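Local coordinates for RING finger protein unkempt homolog (Mus musculus, PDB 5ELH) that binds specific RNA sequences through clustered CCCH zinc fingers and represses translation, helping to establish and maintain the early morphology of cortical neurons, at residues 55-66 against 78-89. Sequence-based numbering, arbitrary orientation.
Sequences YSPDVYCTKYDE and PFLHRTTGDTER. With ZN (zinc ion), chain E.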
loop_
_atom_site.group_PDB
_atom_site.type_symbol
_atom_site.label_atom_id
_atom_site.label_comp_id
_atom_site.label_asym_id
_atom_site.label_seq_id
_atom_site.Cartn_x
_atom_site.Cartn_y
_atom_site.Cartn_z
ATOM N N TYR A 55 3.435 14.136 -13.495
ATOM C CA TYR A 55 2.488 14.875 -14.314
ATOM C C TYR A 55 1.929 16.092 -13.585
ATOM O O TYR A 55 1.839 16.111 -12.354
ATOM C CB TYR A 55 1.350 13.972 -14.803
ATOM C CG TYR A 55 0.440 13.396 -13.725
ATOM C CD1 TYR A 55 -0.657 14.097 -13.273
ATOM C CD2 TYR A 55 0.664 12.126 -13.201
ATOM C CE1 TYR A 55 -1.501 13.563 -12.311
ATOM C CE2 TYR A 55 -0.162 11.586 -12.238
ATOM C CZ TYR A 55 -1.249 12.312 -11.794
ATOM O OH TYR A 55 -2.087 11.787 -10.828
ATOM N N SER A 56 1.539 17.091 -14.371
ATOM C CA SER A 56 1.067 18.370 -13.860
ATOM C C SER A 56 -0.239 18.256 -13.089
ATOM O O SER A 56 -1.119 17.480 -13.456
ATOM C CB SER A 56 0.862 19.331 -15.030
ATOM O OG SER A 56 0.159 20.486 -14.624
ATOM N N PRO A 57 -0.374 19.034 -12.010
ATOM C CA PRO A 57 -1.673 19.116 -11.331
ATOM C C PRO A 57 -2.583 20.193 -11.917
ATOM O O PRO A 57 -3.650 20.439 -11.365
ATOM C CB PRO A 57 -1.282 19.513 -9.909
ATOM C CG PRO A 57 -0.068 20.322 -10.081
ATOM C CD PRO A 57 0.682 19.726 -11.249
ATOM N N ASP A 58 -2.175 20.832 -13.006
ATOM C CA ASP A 58 -2.910 21.983 -13.516
ATOM C C ASP A 58 -3.200 21.928 -15.016
ATOM O O ASP A 58 -4.299 22.293 -15.437
ATOM C CB ASP A 58 -2.150 23.269 -13.174
ATOM C CG ASP A 58 -2.118 23.544 -11.681
ATOM O OD1 ASP A 58 -3.193 23.500 -11.057
ATOM O OD2 ASP A 58 -1.025 23.795 -11.130
ATOM N N VAL A 59 -2.236 21.492 -15.827
ATOM C CA VAL A 59 -2.445 21.507 -17.275
ATOM C C VAL A 59 -2.930 20.137 -17.785
ATOM O O VAL A 59 -2.246 19.122 -17.677
ATOM C CB VAL A 59 -1.222 22.087 -18.071
ATOM C CG1 VAL A 59 -0.003 22.268 -17.177
ATOM C CG2 VAL A 59 -0.900 21.256 -19.304
ATOM N N TYR A 60 -4.149 20.138 -18.312
ATOM C CA TYR A 60 -4.833 18.911 -18.712
ATOM C C TYR A 60 -4.339 18.383 -20.067
ATOM O O TYR A 60 -4.153 19.138 -21.022
ATOM C CB TYR A 60 -6.349 19.143 -18.767
ATOM C CG TYR A 60 -7.044 19.125 -17.415
ATOM C CD1 TYR A 60 -7.430 17.926 -16.819
ATOM C CD2 TYR A 60 -7.325 20.306 -16.742
ATOM C CE1 TYR A 60 -8.076 17.908 -15.582
ATOM C CE2 TYR A 60 -7.968 20.297 -15.509
ATOM C CZ TYR A 60 -8.337 19.097 -14.932
ATOM O OH TYR A 60 -8.977 19.098 -13.708
ATOM N N CYS A 61 -4.132 17.075 -20.122
ATOM C CA CYS A 61 -3.831 16.359 -21.360
ATOM C C CYS A 61 -4.980 16.492 -22.344
ATOM O O CYS A 61 -6.125 16.239 -21.980
ATOM C CB CYS A 61 -3.640 14.883 -21.008
ATOM S SG CYS A 61 -3.169 13.757 -22.352
ATOM N N THR A 62 -4.693 16.863 -23.590
ATOM C CA THR A 62 -5.739 16.903 -24.617
ATOM C C THR A 62 -5.892 15.583 -25.389
ATOM O O THR A 62 -6.860 15.411 -26.129
ATOM C CB THR A 62 -5.507 18.042 -25.621
ATOM O OG1 THR A 62 -4.200 17.919 -26.189
ATOM C CG2 THR A 62 -5.637 19.393 -24.931
ATOM N N LYS A 63 -4.962 14.649 -25.201
ATOM C CA LYS A 63 -5.012 13.350 -25.888
ATOM C C LYS A 63 -5.815 12.291 -25.127
ATOM O O LYS A 63 -6.272 11.311 -25.713
ATOM C CB LYS A 63 -3.599 12.816 -26.115
ATOM C CG LYS A 63 -2.721 13.715 -26.971
ATOM C CD LYS A 63 -1.304 13.177 -27.031
ATOM C CE LYS A 63 -0.392 14.103 -27.814
ATOM N NZ LYS A 63 1.040 13.718 -27.671
ATOM N N TYR A 64 -5.963 12.485 -23.821
ATOM C CA TYR A 64 -6.651 11.524 -22.962
ATOM C C TYR A 64 -8.104 11.354 -23.390
ATOM O O TYR A 64 -8.862 12.317 -23.416
ATOM C CB TYR A 64 -6.582 11.984 -21.499
ATOM C CG TYR A 64 -7.288 11.069 -20.521
ATOM C CD1 TYR A 64 -6.724 9.860 -20.137
ATOM C CD2 TYR A 64 -8.512 11.423 -19.966
ATOM C CE1 TYR A 64 -7.360 9.023 -19.244
ATOM C CE2 TYR A 64 -9.152 10.597 -19.070
ATOM C CZ TYR A 64 -8.571 9.401 -18.706
ATOM O OH TYR A 64 -9.205 8.569 -17.810
ATOM N N ASP A 65 -8.480 10.127 -23.734
ATOM C CA ASP A 65 -9.863 9.821 -24.102
ATOM C C ASP A 65 -10.658 9.512 -22.838
ATOM O O ASP A 65 -10.484 8.459 -22.225
ATOM C CB ASP A 65 -9.917 8.632 -25.066
ATOM C CG ASP A 65 -11.308 8.401 -25.643
ATOM O OD1 ASP A 65 -12.295 8.943 -25.099
ATOM O OD2 ASP A 65 -11.414 7.670 -26.647
ATOM N N GLU A 66 -11.540 10.430 -22.463
ATOM C CA GLU A 66 -12.262 10.321 -21.200
ATOM C C GLU A 66 -13.273 9.161 -21.186
ATOM O O GLU A 66 -13.636 8.652 -20.124
ATOM C CB GLU A 66 -12.949 11.654 -20.891
ATOM C CG GLU A 66 -13.543 11.742 -19.500
ATOM C CD GLU A 66 -13.763 13.176 -19.039
ATOM O OE1 GLU A 66 -13.433 14.114 -19.807
ATOM O OE2 GLU A 66 -14.269 13.357 -17.903
ATOM N N PRO A 78 3.098 13.639 -19.188
ATOM C CA PRO A 78 3.385 14.673 -18.188
ATOM C C PRO A 78 2.214 15.596 -17.889
ATOM O O PRO A 78 2.371 16.551 -17.117
ATOM C CB PRO A 78 4.512 15.477 -18.830
ATOM C CG PRO A 78 4.259 15.358 -20.292
ATOM C CD PRO A 78 3.652 13.984 -20.509
ATOM N N PHE A 79 1.059 15.320 -18.483
ATOM C CA PHE A 79 -0.118 16.148 -18.300
ATOM C C PHE A 79 -1.212 15.435 -17.514
ATOM O O PHE A 79 -1.215 14.213 -17.357
ATOM C CB PHE A 79 -0.653 16.610 -19.651
ATOM C CG PHE A 79 0.382 17.291 -20.504
ATOM C CD1 PHE A 79 0.929 18.502 -20.120
ATOM C CD2 PHE A 79 0.807 16.718 -21.685
ATOM C CE1 PHE A 79 1.878 19.123 -20.891
ATOM C CE2 PHE A 79 1.751 17.340 -22.466
ATOM C CZ PHE A 79 2.285 18.544 -22.069
ATOM N N LEU A 80 -2.143 16.238 -17.030
ATOM C CA LEU A 80 -3.205 15.782 -16.160
ATOM C C LEU A 80 -4.354 15.154 -16.948
ATOM O O LEU A 80 -4.766 15.683 -17.977
ATOM C CB LEU A 80 -3.705 16.995 -15.385
ATOM C CG LEU A 80 -4.782 16.780 -14.336
ATOM C CD1 LEU A 80 -4.297 15.837 -13.250
ATOM C CD2 LEU A 80 -5.162 18.135 -13.775
ATOM N N HIS A 81 -4.865 14.023 -16.461
ATOM C CA HIS A 81 -5.989 13.348 -17.097
ATOM C C HIS A 81 -7.267 13.609 -16.339
ATOM O O HIS A 81 -7.305 13.508 -15.115
ATOM C CB HIS A 81 -5.714 11.852 -17.190
ATOM C CG HIS A 81 -4.554 11.524 -18.081
ATOM N ND1 HIS A 81 -3.896 10.312 -18.049
ATOM C CD2 HIS A 81 -3.927 12.265 -19.024
ATOM C CE1 HIS A 81 -2.923 10.318 -18.938
ATOM N NE2 HIS A 81 -2.918 11.494 -19.545
ATOM N N ARG A 82 -8.305 13.968 -17.080
ATOM C CA ARG A 82 -9.608 14.227 -16.497
ATOM C C ARG A 82 -10.340 12.901 -16.314
ATOM O O ARG A 82 -11.249 12.558 -17.053
ATOM C CB ARG A 82 -10.403 15.185 -17.375
ATOM C CG ARG A 82 -11.411 16.014 -16.599
ATOM C CD ARG A 82 -12.205 16.919 -17.519
ATOM N NE ARG A 82 -11.358 17.749 -18.378
ATOM C CZ ARG A 82 -10.899 18.954 -18.054
ATOM N NH1 ARG A 82 -11.182 19.497 -16.874
ATOM N NH2 ARG A 82 -10.146 19.620 -18.917
ATOM N N THR A 83 -9.894 12.143 -15.325
ATOM C CA THR A 83 -10.518 10.882 -14.979
ATOM C C THR A 83 -11.898 11.170 -14.409
ATOM O O THR A 83 -12.219 12.318 -14.116
ATOM C CB THR A 83 -9.667 10.146 -13.945
ATOM O OG1 THR A 83 -9.528 10.963 -12.771
ATOM C CG2 THR A 83 -8.289 9.862 -14.513
ATOM N N THR A 84 -12.726 10.141 -14.264
ATOM C CA THR A 84 -14.042 10.336 -13.685
ATOM C C THR A 84 -13.881 10.903 -12.278
ATOM O O THR A 84 -13.109 10.387 -11.474
ATOM C CB THR A 84 -14.851 9.022 -13.633
ATOM O OG1 THR A 84 -14.870 8.417 -14.931
ATOM C CG2 THR A 84 -16.286 9.295 -13.194
ATOM N N GLY A 85 -14.595 11.986 -12.005
ATOM C CA GLY A 85 -14.549 12.623 -10.702
ATOM C C GLY A 85 -13.331 13.508 -10.521
ATOM O O GLY A 85 -13.106 14.029 -9.429
ATOM N N ASP A 86 -12.551 13.667 -11.591
ATOM C CA ASP A 86 -11.378 14.539 -11.593
ATOM C C ASP A 86 -10.395 14.098 -10.525
ATOM O O ASP A 86 -9.760 14.924 -9.849
ATOM C CB ASP A 86 -11.805 15.989 -11.361
ATOM C CG ASP A 86 -10.803 17.000 -11.893
ATOM O OD1 ASP A 86 -9.899 16.627 -12.687
ATOM O OD2 ASP A 86 -10.940 18.190 -11.525
ATOM N N THR A 87 -10.249 12.783 -10.395
ATOM C CA THR A 87 -9.501 12.218 -9.281
ATOM C C THR A 87 -7.981 12.354 -9.380
ATOM O O THR A 87 -7.308 12.277 -8.357
ATOM C CB THR A 87 -9.859 10.737 -9.042
ATOM O OG1 THR A 87 -9.640 9.986 -10.237
ATOM C CG2 THR A 87 -11.322 10.602 -8.608
ATOM N N GLU A 88 -7.419 12.545 -10.573
ATOM C CA GLU A 88 -5.973 12.730 -10.643
ATOM C C GLU A 88 -5.585 14.067 -10.010
ATOM O O GLU A 88 -4.571 14.164 -9.327
ATOM C CB GLU A 88 -5.429 12.606 -12.077
ATOM C CG GLU A 88 -5.283 11.154 -12.520
ATOM C CD GLU A 88 -4.343 10.968 -13.711
ATOM O OE1 GLU A 88 -3.918 11.974 -14.330
ATOM O OE2 GLU A 88 -4.017 9.802 -14.007
ATOM N N ARG A 89 -6.400 15.092 -10.224
ATOM C CA ARG A 89 -6.119 16.407 -9.652
ATOM C C ARG A 89 -6.420 16.424 -8.158
ATOM O O ARG A 89 -5.635 16.921 -7.358
ATOM C CB ARG A 89 -6.957 17.473 -10.362
ATOM C CG ARG A 89 -6.881 18.844 -9.727
ATOM C CD ARG A 89 -6.305 19.907 -10.618
ATOM N NE ARG A 89 -7.313 20.889 -10.972
ATOM C CZ ARG A 89 -7.100 22.196 -11.083
ATOM N NH1 ARG A 89 -5.897 22.712 -10.888
ATOM N NH2 ARG A 89 -8.112 22.994 -11.391
HETATM ZN ZN ZN E . -2.071 12.095 -21.333
HETATM O O HOH W 1 -3.326 12.036 -8.488
HETATM O O HOH W 2 -7.540 14.999 -19.772
#
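Cys-61 and His-81 meet at a zinc ion, SG bonding it at 2.2 Å and NE2 at 2.1 Å; Cys-71 and Cys-77 complete the three-cysteine, one-histidine site that defines a CCCH finger. Tyr-64 packs on the histidine: its ring lies offset over one imidazole face, planes 11° apart, while His-81 CB sits above the centre of the tyrosine ring in a CH-pi contact. Backbone bonds join the two segments beside the metal in a single beta bridge: Leu-80 N gives a nearly straight bond to Val-59 O (3.0 Å, 174°), and Cys-61 N returns one to Leu-80 O. His-81 N bonds Glu-88 OE1, whose carboxylate also pairs with Arg-43.

The Tyr-60 ring is sandwiched. The Arg-82 guanidinium lies flat on one face, its CZ 3.7 Å from the ring centroid, a cation-pi stack reached by a bend at chi3 (-53°); Leu-80 CD2 presses on the opposite face. At the ring's edge, OH donates to the syn lone pair of Asp-86 OD1 (2.8 Å). With alanine in place of Tyr-60, Asp-86 would probably lose this donor and the Arg-82 guanidinium the ring that holds it flat.

The salt bridge joins Asp-58 OD1 to Arg-89 NH1 at 2.8 Å, OD1 lying in the guanidinium plane although the carboxylate is turned almost perpendicular; OD1 is also hydrogen-bonded with Tyr-95 OH. Metal bond, Tyr-64 ring and Glu-88 bond are likely to restrain the histidine in position and tilt.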